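SspB protein (Streptomyces clavuligerus, PDB 6JUF) probably acts as a metal-dependent DNase within the SspABCD-SspE phosphorothioation-sensing system, which defends bacteria against phages. Local coordinates at residues Ala15-Phe20 against Met60-Arg65; Phe24-Lys29 against Leu50-Asn55; Glu8-Ser13 against Trp127-Tyr132. All blocks are in the same frame, centred on the assembly; numbering follows the deposited sequence.

Contact 1: residues Ala15-Phe20 against Met60-Arg65; sequences ARHETF and MRYWSR
The His17 ring turns one edge toward the face of the Tyr62 ring in an offset edge-to-face pair, centroids 5.9 Å apart and planes at 66°. Ala15 CA lies toward the rim of one imidazole face, and Thr19 N, in the ring plane, donates to His17 ND1 at 2.9 Å. Tyr62 CE2 lies toward the rim of one Trp63 face; at the indole edge, Trp63 NE1 to Phe20 O is 2.9 Å, with an N-H...O angle of 152° and the oxygen near the ring plane. The His17 ring and the Trp63 six-membered ring are near parallel but barely overlap. His17 CG, between the backbone N and the carbonyl carbon (chi1 41°), sets the imidazole beside Tyr62. Arg16 CB rests against Tyr62 CD1 at 3.8 Å. His17, Tyr62 and Trp63 thus form an aromatic cluster holding a double turn, type I from Ala15 to Glu18 and type I' from His17 to Phe20, against helix 57-66. Glu18, a magnesium ligand in a structure of this protein, makes no contact with 60-65. The imidazole is gripped at both nitrogens, ND1 by Thr19 and NE2 by Asp172, which should limit its rotation and is consistent with a well-ordered turn around Glu18.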
loop_
_atom_site.group_PDB
_atom_site.type_symbol
_atom_site.label_atom_id
_atom_site.label_comp_id
_atom_site.label_asym_id
_atom_site.label_seq_id
_atom_site.Cartn_x
_atom_site.Cartn_y
_atom_site.Cartn_z
ATOM N N ALA B 15 -4.260 -22.782 -1.582
ATOM C CA ALA B 15 -3.078 -22.538 -0.725
ATOM C C ALA B 15 -1.782 -22.425 -1.523
ATOM O O ALA B 15 -0.725 -22.564 -0.953
ATOM C CB ALA B 15 -2.965 -23.607 0.366
ATOM N N ARG B 16 -1.841 -22.195 -2.832
ATOM C CA ARG B 16 -0.570 -22.079 -3.605
ATOM C C ARG B 16 0.164 -20.767 -3.281
ATOM O O ARG B 16 1.356 -20.614 -3.638
ATOM C CB ARG B 16 -0.875 -22.104 -5.107
ATOM C CG ARG B 16 -1.671 -23.315 -5.560
ATOM C CD ARG B 16 -0.825 -24.398 -6.114
ATOM N NE ARG B 16 -1.641 -25.516 -6.642
ATOM C CZ ARG B 16 -1.422 -26.086 -7.830
ATOM N NH1 ARG B 16 -0.416 -25.651 -8.640
ATOM N NH2 ARG B 16 -2.186 -27.097 -8.246
ATOM N N HIS B 17 -0.495 -19.810 -2.599
ATOM C CA HIS B 17 0.150 -18.587 -2.128
ATOM C C HIS B 17 0.919 -18.838 -0.852
ATOM O O HIS B 17 1.629 -17.949 -0.348
ATOM C CB HIS B 17 -0.938 -17.539 -1.826
ATOM C CG HIS B 17 -2.150 -18.147 -1.136
ATOM N ND1 HIS B 17 -2.119 -18.522 0.179
ATOM C CD2 HIS B 17 -3.416 -18.492 -1.621
ATOM C CE1 HIS B 17 -3.358 -19.061 0.496
ATOM N NE2 HIS B 17 -4.113 -19.023 -0.617
ATOM N N GLU B 18 0.787 -20.036 -0.295
ATOM C CA GLU B 18 1.451 -20.438 0.995
ATOM C C GLU B 18 1.225 -19.456 2.113
ATOM O O GLU B 18 2.100 -19.239 2.969
ATOM C CB GLU B 18 2.984 -20.716 0.771
ATOM C CG GLU B 18 3.150 -21.880 -0.198
ATOM C CD GLU B 18 4.581 -22.143 -0.604
ATOM O OE1 GLU B 18 5.307 -22.485 0.340
ATOM O OE2 GLU B 18 4.944 -22.131 -1.803
ATOM N N THR B 19 0.016 -18.918 2.155
ATOM C CA THR B 19 -0.449 -17.906 3.137
ATOM C C THR B 19 0.143 -16.525 2.958
ATOM O O THR B 19 -0.103 -15.646 3.801
ATOM C CB THR B 19 -0.355 -18.303 4.667
ATOM O OG1 THR B 19 0.978 -18.174 5.188
ATOM C CG2 THR B 19 -0.867 -19.746 4.908
ATOM N N PHE B 20 0.924 -16.283 1.906
ATOM C CA PHE B 20 1.333 -14.900 1.577
ATOM C C PHE B 20 0.191 -14.158 0.855
ATOM O O PHE B 20 -0.235 -14.607 -0.198
ATOM C CB PHE B 20 2.496 -14.947 0.594
ATOM C CG PHE B 20 3.815 -15.405 1.231
ATOM C CD1 PHE B 20 4.403 -14.661 2.251
ATOM C CD2 PHE B 20 4.433 -16.576 0.791
ATOM C CE1 PHE B 20 5.637 -15.039 2.820
ATOM C CE2 PHE B 20 5.668 -16.961 1.333
ATOM C CZ PHE B 20 6.239 -16.201 2.360
ATOM N N MET B 60 4.355 -15.533 -5.824
ATOM C CA MET B 60 4.383 -14.379 -6.746
ATOM C C MET B 60 3.780 -14.743 -8.127
ATOM O O MET B 60 2.962 -13.998 -8.672
ATOM C CB MET B 60 5.826 -13.893 -6.895
ATOM C CG MET B 60 6.006 -12.688 -7.820
ATOM S SD MET B 60 7.753 -12.353 -7.998
ATOM C CE MET B 60 7.779 -10.589 -8.281
ATOM N N ARG B 61 4.182 -15.911 -8.654
ATOM C CA ARG B 61 3.633 -16.442 -9.894
ATOM C C ARG B 61 2.108 -16.622 -9.799
ATOM O O ARG B 61 1.356 -16.199 -10.712
ATOM C CB ARG B 61 4.338 -17.779 -10.161
ATOM C CG ARG B 61 3.831 -18.574 -11.394
ATOM C CD ARG B 61 4.534 -19.932 -11.415
ATOM N NE ARG B 61 4.015 -20.756 -12.469
ATOM C CZ ARG B 61 4.576 -21.916 -12.815
ATOM N NH1 ARG B 61 5.687 -22.314 -12.162
ATOM N NH2 ARG B 61 4.040 -22.646 -13.787
ATOM N N TYR B 62 1.656 -17.236 -8.687
ATOM C CA TYR B 62 0.255 -17.507 -8.430
ATOM C C TYR B 62 -0.573 -16.202 -8.473
ATOM O O TYR B 62 -1.601 -16.117 -9.108
ATOM C CB TYR B 62 0.079 -18.259 -7.086
ATOM C CG TYR B 62 -1.388 -18.286 -6.706
ATOM C CD1 TYR B 62 -2.269 -19.241 -7.232
ATOM C CD2 TYR B 62 -1.896 -17.288 -5.826
ATOM C CE1 TYR B 62 -3.625 -19.188 -6.928
ATOM C CE2 TYR B 62 -3.263 -17.266 -5.504
ATOM C CZ TYR B 62 -4.112 -18.233 -6.084
ATOM O OH TYR B 62 -5.456 -18.182 -5.803
ATOM N N TRP B 63 -0.072 -15.186 -7.783
ATOM C CA TRP B 63 -0.838 -13.937 -7.637
ATOM C C TRP B 63 -0.984 -13.282 -8.993
ATOM O O TRP B 63 -2.039 -12.725 -9.312
ATOM C CB TRP B 63 -0.294 -12.983 -6.581
ATOM C CG TRP B 63 -0.654 -13.415 -5.210
ATOM C CD1 TRP B 63 0.200 -13.704 -4.156
ATOM C CD2 TRP B 63 -2.023 -13.591 -4.689
ATOM N NE1 TRP B 63 -0.545 -14.085 -3.018
ATOM C CE2 TRP B 63 -1.881 -14.019 -3.286
ATOM C CE3 TRP B 63 -3.316 -13.400 -5.222
ATOM C CZ2 TRP B 63 -2.995 -14.297 -2.482
ATOM C CZ3 TRP B 63 -4.424 -13.680 -4.388
ATOM C CH2 TRP B 63 -4.258 -14.113 -3.068
ATOM N N SER B 64 0.070 -13.304 -9.808
ATOM C CA SER B 64 -0.080 -12.718 -11.173
ATOM C C SER B 64 -1.155 -13.445 -11.996
ATOM O O SER B 64 -1.947 -12.763 -12.651
ATOM C CB SER B 64 1.231 -12.841 -11.926
ATOM O OG SER B 64 2.052 -11.777 -11.496
ATOM N N ARG B 65 -1.191 -14.796 -11.965
ATOM C CA ARG B 65 -2.207 -15.580 -12.685
ATOM C C ARG B 65 -3.598 -15.268 -12.094
ATOM O O ARG B 65 -4.571 -15.077 -12.807
ATOM C CB ARG B 65 -1.833 -17.050 -12.531
ATOM C CG ARG B 65 -2.439 -18.127 -13.439
ATOM C CD ARG B 65 -1.593 -19.401 -13.243
ATOM N NE ARG B 65 -1.788 -20.224 -11.978
ATOM C CZ ARG B 65 -0.825 -20.819 -11.225
ATOM N NH1 ARG B 65 0.478 -20.667 -11.503
ATOM N NH2 ARG B 65 -1.135 -21.526 -10.161
#

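Contact 2: residues Phe24-Lys29 against Leu50-Asn55; sequences FGWLHK and LGVGKN
Trp26 lays the pyrrole side of its indole against one methyl of Val52: NE1 lies 3.6 Å and CD1 3.9 Å from Val52 CG1, an oblique apolar contact. Val52 has CG1 anti to its carbonyl carbon (chi1 -54°), which turns this branch rather than CG2 to the tryptophan.

The polar half of the contact belongs to Lys29. Its chain is bent at chi3 (-75°), and the ammonium reaches the backbone where helix 46-50 ends. Lys29 NZ donates to Leu50 O at 2.6 Å, a short bond lying in the carbonyl plane and directed at a lone pair, with a C=O...N angle of 143°. Gly51 O is also near, 3.0 Å from Lys29 NZ, but the angle is too poor for a second bond. Lys29 CE also packs against Leu50 O, at 3.4 Å.

Gly51 has positive phi and is the C-prime residue of a Schellman motif, in which Gly51 N and Val52 N return to carbonyls of the preceding helix 46-50. The carbonyl taken by the lysine therefore sits at a helix C-terminus, where the partial negative charge would probably favour an ammonium.

Helix 24-34 is thus pinned to the loop between helices 46-50 and 57-66. Met60 of helix 57-66 packs on Lys29, Leu50 and Val52, bringing the two segments together on a third element. Phe20 meets the Trp26 ring edge-to-face, and Tyr103 and Glu105 of the second subunit pack on Lys29 and Trp26 respectively, so this helix also borders the subunit interface.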
loop_
_atom_site.group_PDB
_atom_site.type_symbol
_atom_site.label_atom_id
_atom_site.label_comp_id
_atom_site.label_asym_id
_atom_site.label_seq_id
_atom_site.Cartn_x
_atom_site.Cartn_y
_atom_site.Cartn_z
ATOM N N PHE B 24 2.145 -5.271 -3.496
ATOM C CA PHE B 24 2.280 -4.488 -4.695
ATOM C C PHE B 24 3.587 -4.820 -5.477
ATOM O O PHE B 24 3.588 -4.999 -6.685
ATOM C CB PHE B 24 2.258 -2.969 -4.409
ATOM C CG PHE B 24 2.713 -2.155 -5.572
ATOM C CD1 PHE B 24 1.910 -2.049 -6.722
ATOM C CD2 PHE B 24 4.005 -1.602 -5.608
ATOM C CE1 PHE B 24 2.379 -1.387 -7.862
ATOM C CE2 PHE B 24 4.436 -0.904 -6.738
ATOM C CZ PHE B 24 3.628 -0.808 -7.868
ATOM N N GLY B 25 4.692 -4.866 -4.691
ATOM C CA GLY B 25 6.022 -5.154 -5.291
ATOM C C GLY B 25 5.987 -6.430 -6.117
ATOM O O GLY B 25 6.620 -6.495 -7.181
ATOM N N TRP B 26 5.214 -7.422 -5.657
ATOM C CA TRP B 26 5.125 -8.687 -6.415
ATOM C C TRP B 26 4.396 -8.520 -7.735
ATOM O O TRP B 26 4.823 -9.097 -8.768
ATOM C CB TRP B 26 4.421 -9.733 -5.580
ATOM C CG TRP B 26 5.274 -10.270 -4.465
ATOM C CD1 TRP B 26 6.531 -9.879 -4.084
ATOM C CD2 TRP B 26 4.908 -11.397 -3.564
ATOM N NE1 TRP B 26 6.985 -10.650 -2.990
ATOM C CE2 TRP B 26 6.019 -11.553 -2.630
ATOM C CE3 TRP B 26 3.786 -12.189 -3.421
ATOM C CZ2 TRP B 26 6.042 -12.563 -1.670
ATOM C CZ3 TRP B 26 3.797 -13.175 -2.414
ATOM C CH2 TRP B 26 4.882 -13.345 -1.553
ATOM N N LEU B 27 3.292 -7.744 -7.749
ATOM C CA LEU B 27 2.526 -7.583 -8.999
ATOM C C LEU B 27 3.410 -6.802 -10.010
ATOM O O LEU B 27 3.498 -7.105 -11.163
ATOM C CB LEU B 27 1.259 -6.824 -8.732
ATOM C CG LEU B 27 0.313 -7.525 -7.763
ATOM C CD1 LEU B 27 -0.948 -6.663 -7.659
ATOM C CD2 LEU B 27 0.023 -8.996 -8.187
ATOM N N HIS B 28 4.022 -5.753 -9.495
ATOM C CA HIS B 28 4.847 -4.860 -10.337
ATOM C C HIS B 28 6.062 -5.506 -10.970
ATOM O O HIS B 28 6.235 -5.476 -12.220
ATOM C CB HIS B 28 5.251 -3.635 -9.505
ATOM C CG HIS B 28 6.206 -2.696 -10.193
ATOM N ND1 HIS B 28 5.798 -1.818 -11.146
ATOM C CD2 HIS B 28 7.571 -2.474 -9.997
ATOM C CE1 HIS B 28 6.879 -1.078 -11.565
ATOM N NE2 HIS B 28 7.963 -1.464 -10.848
ATOM N N LYS B 29 6.851 -6.133 -10.100
ATOM C CA LYS B 29 8.080 -6.835 -10.599
ATOM C C LYS B 29 7.750 -8.053 -11.447
ATOM O O LYS B 29 8.489 -8.300 -12.398
ATOM C CB LYS B 29 8.975 -7.271 -9.455
ATOM C CG LYS B 29 9.580 -6.073 -8.772
ATOM C CD LYS B 29 10.643 -6.407 -7.748
ATOM C CE LYS B 29 10.066 -6.961 -6.466
ATOM N NZ LYS B 29 11.068 -7.825 -5.791
ATOM N N LEU B 50 13.763 -11.763 -9.529
ATOM C CA LEU B 50 12.438 -11.264 -9.128
ATOM C C LEU B 50 12.573 -10.467 -7.820
ATOM O O LEU B 50 11.633 -9.791 -7.381
ATOM C CB LEU B 50 11.428 -12.415 -8.911
ATOM C CG LEU B 50 11.104 -13.319 -10.105
ATOM C CD1 LEU B 50 10.487 -14.625 -9.644
ATOM C CD2 LEU B 50 10.253 -12.597 -11.106
ATOM N N GLY B 51 13.710 -10.587 -7.162
ATOM C CA GLY B 51 13.946 -9.971 -5.874
ATOM C C GLY B 51 13.045 -10.479 -4.774
ATOM O O GLY B 51 12.540 -9.686 -3.971
ATOM N N VAL B 52 12.854 -11.778 -4.725
ATOM C CA VAL B 52 12.063 -12.437 -3.676
ATOM C C VAL B 52 12.838 -13.648 -3.147
ATOM O O VAL B 52 13.798 -14.148 -3.771
ATOM C CB VAL B 52 10.646 -12.861 -4.209
ATOM C CG1 VAL B 52 9.952 -11.637 -4.825
ATOM C CG2 VAL B 52 10.731 -13.951 -5.299
ATOM N N GLY B 53 12.403 -14.117 -1.981
ATOM C CA GLY B 53 12.939 -15.337 -1.406
ATOM C C GLY B 53 12.551 -16.577 -2.212
ATOM O O GLY B 53 11.558 -16.601 -2.891
ATOM N N LYS B 54 13.402 -17.621 -2.112
ATOM C CA LYS B 54 13.105 -18.889 -2.748
ATOM C C LYS B 54 11.641 -19.394 -2.470
ATOM O O LYS B 54 10.940 -19.853 -3.402
ATOM C CB LYS B 54 14.237 -19.877 -2.365
ATOM C CG LYS B 54 14.195 -21.261 -2.967
ATOM C CD LYS B 54 14.380 -21.225 -4.485
ATOM C CE LYS B 54 15.759 -21.679 -4.938
ATOM N NZ LYS B 54 16.844 -21.473 -3.926
ATOM N N ASN B 55 11.175 -19.243 -1.210
ATOM C CA ASN B 55 9.837 -19.765 -0.870
ATOM C C ASN B 55 8.737 -18.811 -1.315
ATOM O O ASN B 55 7.578 -19.120 -1.137
ATOM C CB ASN B 55 9.714 -20.063 0.624
ATOM C CG ASN B 55 9.913 -18.848 1.468
ATOM O OD1 ASN B 55 10.674 -17.946 1.104
ATOM N ND2 ASN B 55 9.229 -18.784 2.586
#

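Contact 3: residues Glu8-Ser13 against Trp127-Tyr132; sequences EAAHSS and WAPSWY
The chain leaving helix 5-9 packs along the start of helix 129-137, where Ala128 is the N-cap residue, and a face-to-face aromatic stack joins His11 to Trp127. The centroids of the imidazole and the six-membered ring of the indole are 3.9 Å apart, with the planes inclined at 29°. His11 CD2 stands over the centre of the indole, 3.4 Å from Trp127 CE2, whereas Trp127 CH2 lies toward the rim of the imidazole face. The histidine thus overlaps the tryptophan with one corner leading. Ser13 CB takes up a place at the edge of the same indole, near its plane, 4.1 Å from Trp127 CE3.

Tyr132, one turn into the helix from Ala128, offers a second aromatic face. The methyl of Ala9 stands almost on the normal of its ring (11° off), with CB 3.6 Å from the centroid: a CH-pi contact over the centre. Tyr132 CG is anti to its backbone N (chi1 -170°), which carries the phenol back to helix 5-9.

Between the two aromatics, Pro129 fills the middle. Its CB meets Ala10 CB at 3.8 Å, and its CG lies 3.1 Å from Ser13 O and also close to His11 O. No direct hydrogen bond joins the segments, but a water bridges them, donating to Ser13 O at 2.8 Å and accepting from Ser130 N at a longer distance. Backbone bonds of Ala9 and His11 with Ser126 hold the N-terminal chain alongside.

On the helix 57-66 side, Tyr62 OH hydrogen-bonds to Trp127 O and Arg65 makes a cation-pi contact with the indole. Trp131 packs on helices 107-118 and 166-180, and Ser130 OG hydrogen-bonds to Asp172 of helix 166-180.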
loop_
_atom_site.group_PDB
_atom_site.type_symbol
_atom_site.label_atom_id
_atom_site.label_comp_id
_atom_site.label_asym_id
_atom_site.label_seq_id
_atom_site.Cartn_x
_atom_site.Cartn_y
_atom_site.Cartn_z
ATOM N N GLU B 8 -17.850 -24.637 -11.574
ATOM C CA GLU B 8 -18.115 -23.890 -12.776
ATOM C C GLU B 8 -17.407 -22.535 -12.758
ATOM O O GLU B 8 -16.991 -22.016 -13.803
ATOM C CB GLU B 8 -19.599 -23.742 -12.972
ATOM C CG GLU B 8 -20.272 -25.087 -13.174
ATOM C CD GLU B 8 -21.740 -24.929 -13.475
ATOM O OE1 GLU B 8 -22.548 -25.570 -12.772
ATOM O OE2 GLU B 8 -22.072 -24.148 -14.410
ATOM N N ALA B 9 -17.260 -21.996 -11.560
ATOM C CA ALA B 9 -16.690 -20.675 -11.372
ATOM C C ALA B 9 -15.160 -20.728 -11.332
ATOM O O ALA B 9 -14.478 -19.779 -11.770
ATOM C CB ALA B 9 -17.211 -20.029 -10.091
ATOM N N ALA B 10 -14.632 -21.791 -10.732
ATOM C CA ALA B 10 -13.220 -21.769 -10.334
ATOM C C ALA B 10 -12.415 -23.031 -10.625
ATOM O O ALA B 10 -12.930 -24.129 -10.594
ATOM C CB ALA B 10 -13.145 -21.433 -8.841
ATOM N N HIS B 11 -11.108 -22.833 -10.859
ATOM C CA HIS B 11 -10.184 -23.955 -10.918
ATOM C C HIS B 11 -9.916 -24.478 -9.523
ATOM O O HIS B 11 -10.060 -23.743 -8.508
ATOM C CB HIS B 11 -8.845 -23.433 -11.428
ATOM C CG HIS B 11 -8.878 -22.945 -12.847
ATOM N ND1 HIS B 11 -9.214 -23.730 -13.889
ATOM C CD2 HIS B 11 -8.617 -21.695 -13.365
ATOM C CE1 HIS B 11 -9.126 -23.010 -15.029
ATOM N NE2 HIS B 11 -8.755 -21.770 -14.707
ATOM N N SER B 12 -9.482 -25.725 -9.428
ATOM C CA SER B 12 -9.139 -26.353 -8.147
ATOM C C SER B 12 -7.716 -25.906 -7.757
ATOM O O SER B 12 -6.715 -26.532 -8.070
ATOM C CB SER B 12 -9.225 -27.884 -8.257
ATOM O OG SER B 12 -8.929 -28.404 -6.990
ATOM N N SER B 13 -7.624 -24.736 -7.163
ATOM C CA SER B 13 -6.372 -24.185 -6.735
ATOM C C SER B 13 -6.521 -23.710 -5.297
ATOM O O SER B 13 -7.286 -22.775 -5.030
ATOM C CB SER B 13 -5.963 -23.018 -7.666
ATOM O OG SER B 13 -4.724 -22.446 -7.243
ATOM N N TRP B 127 -8.906 -18.426 -10.232
ATOM C CA TRP B 127 -7.841 -19.169 -9.531
ATOM C C TRP B 127 -8.014 -19.142 -8.063
ATOM O O TRP B 127 -7.143 -19.662 -7.363
ATOM C CB TRP B 127 -6.440 -18.643 -9.916
ATOM C CG TRP B 127 -6.143 -18.890 -11.350
ATOM C CD1 TRP B 127 -6.233 -17.989 -12.442
ATOM C CD2 TRP B 127 -5.786 -20.170 -11.935
ATOM N NE1 TRP B 127 -5.969 -18.648 -13.619
ATOM C CE2 TRP B 127 -5.696 -19.957 -13.371
ATOM C CE3 TRP B 127 -5.597 -21.458 -11.424
ATOM C CZ2 TRP B 127 -5.389 -20.966 -14.227
ATOM C CZ3 TRP B 127 -5.280 -22.467 -12.319
ATOM C CH2 TRP B 127 -5.188 -22.224 -13.681
ATOM N N ALA B 128 -9.084 -18.560 -7.548
ATOM C CA ALA B 128 -9.235 -18.426 -6.084
ATOM C C ALA B 128 -10.547 -18.982 -5.550
ATOM O O ALA B 128 -11.417 -18.210 -5.108
ATOM C CB ALA B 128 -9.015 -16.951 -5.653
ATOM N N PRO B 129 -10.729 -20.311 -5.633
ATOM C CA PRO B 129 -12.060 -20.852 -5.233
ATOM C C PRO B 129 -12.491 -20.461 -3.831
ATOM O O PRO B 129 -13.675 -20.259 -3.578
ATOM C CB PRO B 129 -11.890 -22.373 -5.413
ATOM C CG PRO B 129 -10.359 -22.596 -5.536
ATOM C CD PRO B 129 -9.855 -21.346 -6.245
ATOM N N SER B 130 -11.545 -20.423 -2.902
ATOM C CA SER B 130 -11.883 -20.089 -1.494
ATOM C C SER B 130 -12.445 -18.694 -1.383
ATOM O O SER B 130 -13.416 -18.444 -0.634
ATOM C CB SER B 130 -10.719 -20.307 -0.528
ATOM O OG SER B 130 -10.490 -21.696 -0.383
ATOM N N TRP B 131 -11.830 -17.780 -2.128
ATOM C CA TRP B 131 -12.372 -16.397 -2.196
ATOM C C TRP B 131 -13.740 -16.350 -2.821
ATOM O O TRP B 131 -14.634 -15.621 -2.342
ATOM C CB TRP B 131 -11.443 -15.523 -3.056
ATOM C CG TRP B 131 -10.236 -14.955 -2.295
ATOM C CD1 TRP B 131 -10.032 -13.632 -1.997
ATOM C CD2 TRP B 131 -9.029 -15.663 -1.836
ATOM N NE1 TRP B 131 -8.797 -13.438 -1.386
ATOM C CE2 TRP B 131 -8.162 -14.656 -1.240
ATOM C CE3 TRP B 131 -8.583 -17.008 -1.871
ATOM C CZ2 TRP B 131 -6.919 -14.982 -0.682
ATOM C CZ3 TRP B 131 -7.359 -17.330 -1.293
ATOM C CH2 TRP B 131 -6.546 -16.360 -0.691
ATOM N N TYR B 132 -13.911 -17.081 -3.914
ATOM C CA TYR B 132 -15.229 -17.176 -4.573
ATOM C C TYR B 132 -16.318 -17.709 -3.596
ATOM O O TYR B 132 -17.380 -17.125 -3.480
ATOM C CB TYR B 132 -15.162 -18.016 -5.878
ATOM C CG TYR B 132 -16.467 -17.878 -6.625
ATOM C CD1 TYR B 132 -17.549 -18.737 -6.360
ATOM C CD2 TYR B 132 -16.610 -16.915 -7.635
ATOM C CE1 TYR B 132 -18.746 -18.595 -7.055
ATOM C CE2 TYR B 132 -17.820 -16.755 -8.309
ATOM C CZ TYR B 132 -18.871 -17.577 -7.996
ATOM O OH TYR B 132 -20.043 -17.432 -8.669
HETATM O O HOH W 1 -8.390 -20.953 -3.156
#

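In the fold
From the N terminus, the chain leaves helix 5-9 through 8-13, makes the turn of 15-20 and enters helix 24-34. Contact 3 closes the widest loop, with 113 residues between its segments, by returning 127-132 to the N-terminal segment. Contact 1 lies within that span and joins 15-20 to helix 57-66; contact 2, between 24-29 and 50-55, lies within the span of contact 1. The three loops therefore nest and none cross. Contacts 1 and 2 touch through Met60 and through Phe20 against Trp26, whereas Tyr62, Arg65 and His17 connect contact 1 to contact 3. Contacts 2 and 3 do not touch, about 11 Å apart at their nearest atoms.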